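Local coordinates for protein mitogen (Streptococcus dysgalactiae, PDB 2J4X) that is a bacterial superantigen and mitogen that binds a zinc ion and probably acts as a toxin, at residues A[74-79]-A[136-141]. Sequence-based numbering, arbitrary orientation.
Sequences IYALIK and TFQEID
The Y75 ring carries the side chain of E139 on one face: CG of E139 stands 3.4 Å from the ring centroid, almost on the ring normal, in a CH-pi contact. CB of E139 lies 3.5 Å from CD2 of Y75, and the carboxylate stacks beyond, over the CG–CD1 side of the ring, its plane turned 24° from that of the ring. The side chain of Y75 sets out toward the helix, and with CG anti to the backbone N (chi1 -168°) the ring lies against the E139 chain. OE1 is the oxygen nearer the ring; OE2, turned away from it, forms a salt bridge with R143, which should help keep the carboxylate stacked.

Q138, fully extended, crosses to the strand backbone. L77 N donates to OE1 of Q138 at 2.9 Å in a nearly straight bond (169°), coming from above the carbonyl plane. A water 2.8 Å from Q138 OE1 also sits near L77 O, though it has more acceptors in reach than protons to give them. NE2 of Q138 donates to the carbonyl oxygen of D93, so both ends of this buried amide are held by the OB-fold strands. Y75 O, by contrast, is buried with no partner, 3.9 Å from Q138 NE2. At the helix start, T136 is the N-cap: its OG1 accepts from E139 N at 3.2 Å.

The contact thus joins the two halves of the superantigen fold. Strand 71-84 of the OB-fold sheet, paired with 18-21 and 87-98, obliquely meets the first turn of helix 137-150 from the beta-grasp half, while T136 and I140 pack on strand 193-195.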
ATOM      1  N   ILE A  74       9.602   7.017   3.137  1.00 30.35           N
ATOM      2  CA  ILE A  74       9.292   5.750   2.504  1.00 29.74           C
ATOM      3  C   ILE A  74       8.285   4.898   3.243  1.00 29.45           C
ATOM      4  O   ILE A  74       8.385   4.728   4.440  1.00 31.10           O
ATOM      5  CB  ILE A  74      10.570   4.893   2.366  1.00 29.81           C
ATOM      6  CG1 ILE A  74      11.689   5.722   1.742  1.00 28.94           C
ATOM      7  CG2 ILE A  74      10.292   3.638   1.533  1.00 29.15           C
ATOM      8  CD1 ILE A  74      12.979   4.968   1.645  1.00 30.20           C
ATOM      9  N   TYR A  75       7.299   4.393   2.518  1.00 28.85           N
ATOM     10  CA  TYR A  75       6.326   3.468   3.061  1.00 27.32           C
ATOM     11  C   TYR A  75       6.141   2.491   1.911  1.00 27.34           C
ATOM     12  O   TYR A  75       5.430   2.774   0.957  1.00 26.60           O
ATOM     13  CB  TYR A  75       4.992   4.122   3.390  1.00 28.97           C
ATOM     14  CG  TYR A  75       4.149   3.172   4.209  1.00 31.58           C
ATOM     15  CD1 TYR A  75       4.008   3.340   5.573  1.00 33.04           C
ATOM     16  CD2 TYR A  75       3.605   2.019   3.635  1.00 33.16           C
ATOM     17  CE1 TYR A  75       3.360   2.377   6.357  1.00 35.52           C
ATOM     18  CE2 TYR A  75       2.955   1.055   4.403  1.00 33.53           C
ATOM     19  CZ  TYR A  75       2.842   1.239   5.766  1.00 34.84           C
ATOM     20  OH  TYR A  75       2.245   0.277   6.543  1.00 37.49           O
ATOM     21  N   ALA A  76       6.809   1.349   1.983  1.00 27.70           N
ATOM     22  CA  ALA A  76       6.705   0.370   0.923  1.00 27.48           C
ATOM     23  C   ALA A  76       6.803  -1.043   1.446  1.00 28.37           C
ATOM     24  O   ALA A  76       7.490  -1.306   2.422  1.00 30.59           O
ATOM     25  CB  ALA A  76       7.785   0.611  -0.097  1.00 26.94           C
ATOM     26  N   LEU A  77       6.107  -1.957   0.785  1.00 29.31           N
ATOM     27  CA  LEU A  77       6.129  -3.365   1.144  1.00 28.95           C
ATOM     28  C   LEU A  77       7.469  -3.920   0.647  1.00 31.71           C
ATOM     29  O   LEU A  77       7.913  -3.572  -0.445  1.00 32.63           O
ATOM     30  CB  LEU A  77       4.957  -4.090   0.456  1.00 26.62           C
ATOM     31  CG  LEU A  77       4.670  -5.584   0.640  1.00 25.01           C
ATOM     32  CD1 LEU A  77       4.182  -5.920   2.042  1.00 23.14           C
ATOM     33  CD2 LEU A  77       3.613  -5.951  -0.346  1.00 26.55           C
ATOM     34  N   ILE A  78       8.123  -4.762   1.444  1.00 34.31           N
ATOM     35  CA  ILE A  78       9.401  -5.363   1.039  1.00 37.33           C
ATOM     36  C   ILE A  78       9.120  -6.565   0.117  1.00 38.09           C
ATOM     37  O   ILE A  78       8.295  -7.408   0.446  1.00 39.34           O
ATOM     38  CB  ILE A  78      10.215  -5.815   2.297  1.00 37.90           C
ATOM     39  CG1 ILE A  78      10.587  -4.580   3.138  1.00 36.32           C
ATOM     40  CG2 ILE A  78      11.454  -6.593   1.877  1.00 37.93           C
ATOM     41  CD1 ILE A  78      11.336  -4.883   4.399  1.00 34.11           C
ATOM     42  N   LYS A  79       9.777  -6.620  -1.043  1.00 38.93           N
ATOM     43  CA  LYS A  79       9.594  -7.708  -2.021  1.00 40.56           C
ATOM     44  C   LYS A  79      10.522  -8.868  -1.724  1.00 41.59           C
ATOM     45  O   LYS A  79      10.169 -10.030  -1.917  1.00 41.27           O
ATOM     46  CB  LYS A  79       9.918  -7.228  -3.438  1.00 41.25           C
ATOM     47  CG  LYS A  79       9.005  -6.189  -3.992  1.00 43.19           C
ATOM     48  CD  LYS A  79       9.750  -5.300  -4.976  1.00 47.78           C
ATOM     49  CE  LYS A  79      10.412  -6.076  -6.109  1.00 50.85           C
ATOM     50  NZ  LYS A  79      10.971  -5.145  -7.155  1.00 51.44           N
ATOM     51  N   THR A 136       0.970   7.573  -0.077  1.00 30.59           N
ATOM     52  CA  THR A 136       0.988   6.778  -1.290  1.00 30.05           C
ATOM     53  C   THR A 136      -0.222   5.847  -1.300  1.00 29.97           C
ATOM     54  O   THR A 136      -0.725   5.468  -0.240  1.00 30.53           O
ATOM     55  CB  THR A 136       2.253   5.887  -1.382  1.00 29.72           C
ATOM     56  OG1 THR A 136       2.398   5.113  -0.176  1.00 29.88           O
ATOM     57  CG2 THR A 136       3.473   6.731  -1.629  1.00 26.73           C
ATOM     58  N   PHE A 137      -0.695   5.501  -2.497  1.00 29.05           N
ATOM     59  CA  PHE A 137      -1.785   4.551  -2.646  1.00 28.28           C
ATOM     60  C   PHE A 137      -1.270   3.184  -2.133  1.00 28.25           C
ATOM     61  O   PHE A 137      -2.025   2.411  -1.536  1.00 27.73           O
ATOM     62  CB  PHE A 137      -2.189   4.436  -4.119  1.00 30.53           C
ATOM     63  CG  PHE A 137      -3.092   3.262  -4.409  1.00 32.83           C
ATOM     64  CD1 PHE A 137      -4.419   3.269  -4.003  1.00 33.11           C
ATOM     65  CD2 PHE A 137      -2.594   2.119  -5.043  1.00 34.20           C
ATOM     66  CE1 PHE A 137      -5.226   2.165  -4.220  1.00 32.03           C
ATOM     67  CE2 PHE A 137      -3.407   1.005  -5.260  1.00 31.83           C
ATOM     68  CZ  PHE A 137      -4.716   1.038  -4.845  1.00 31.13           C
ATOM     69  N   GLN A 138       0.017   2.890  -2.361  1.00 27.00           N
ATOM     70  CA  GLN A 138       0.598   1.638  -1.910  1.00 25.35           C
ATOM     71  C   GLN A 138       0.406   1.447  -0.411  1.00 26.35           C
ATOM     72  O   GLN A 138       0.090   0.327   0.030  1.00 27.55           O
ATOM     73  CB  GLN A 138       2.087   1.565  -2.223  1.00 24.04           C
ATOM     74  CG  GLN A 138       2.707   0.325  -1.579  1.00 22.04           C
ATOM     75  CD  GLN A 138       4.175   0.138  -1.892  1.00 22.55           C
ATOM     76  OE1 GLN A 138       4.760  -0.886  -1.549  1.00 23.48           O
ATOM     77  NE2 GLN A 138       4.777   1.121  -2.552  1.00 22.75           N
ATOM     78  N   GLU A 139       0.600   2.523   0.365  1.00 25.35           N
ATOM     79  CA  GLU A 139       0.440   2.473   1.817  1.00 25.37           C
ATOM     80  C   GLU A 139      -0.996   2.130   2.213  1.00 26.30           C
ATOM     81  O   GLU A 139      -1.218   1.254   3.051  1.00 27.14           O
ATOM     82  CB  GLU A 139       0.814   3.799   2.477  1.00 27.03           C
ATOM     83  CG  GLU A 139       0.575   3.754   4.003  1.00 27.97           C
ATOM     84  CD  GLU A 139       0.877   5.049   4.724  1.00 28.67           C
ATOM     85  OE1 GLU A 139       1.734   5.825   4.266  1.00 29.62           O
ATOM     86  OE2 GLU A 139       0.267   5.278   5.775  1.00 30.35           O
ATOM     87  N   ILE A 140      -1.970   2.845   1.642  1.00 27.10           N
ATOM     88  CA  ILE A 140      -3.385   2.574   1.907  1.00 27.10           C
ATOM     89  C   ILE A 140      -3.721   1.125   1.522  1.00 28.08           C
ATOM     90  O   ILE A 140      -4.299   0.386   2.320  1.00 30.64           O
ATOM     91  CB  ILE A 140      -4.305   3.473   1.060  1.00 26.82           C
ATOM     92  CG1 ILE A 140      -4.057   4.943   1.402  1.00 27.57           C
ATOM     93  CG2 ILE A 140      -5.757   3.088   1.285  1.00 24.60           C
ATOM     94  CD1 ILE A 140      -4.887   5.910   0.570  1.00 26.42           C
ATOM     95  N   ASP A 141      -3.342   0.717   0.310  1.00 27.46           N
ATOM     96  CA  ASP A 141      -3.655  -0.618  -0.187  1.00 26.63           C
ATOM     97  C   ASP A 141      -3.091  -1.723   0.691  1.00 26.42           C
ATOM     98  O   ASP A 141      -3.803  -2.658   1.053  1.00 25.96           O
ATOM     99  CB  ASP A 141      -3.154  -0.760  -1.635  1.00 27.10           C
ATOM    100  CG  ASP A 141      -3.745  -1.977  -2.347  1.00 27.79           C
ATOM    101  OD1 ASP A 141      -4.928  -2.292  -2.107  1.00 28.62           O
ATOM    102  OD2 ASP A 141      -3.042  -2.609  -3.158  1.00 29.02           O
TER
HETATM  103  O   HOH W   1       6.851  -2.467  -2.388  1.00 27.14           O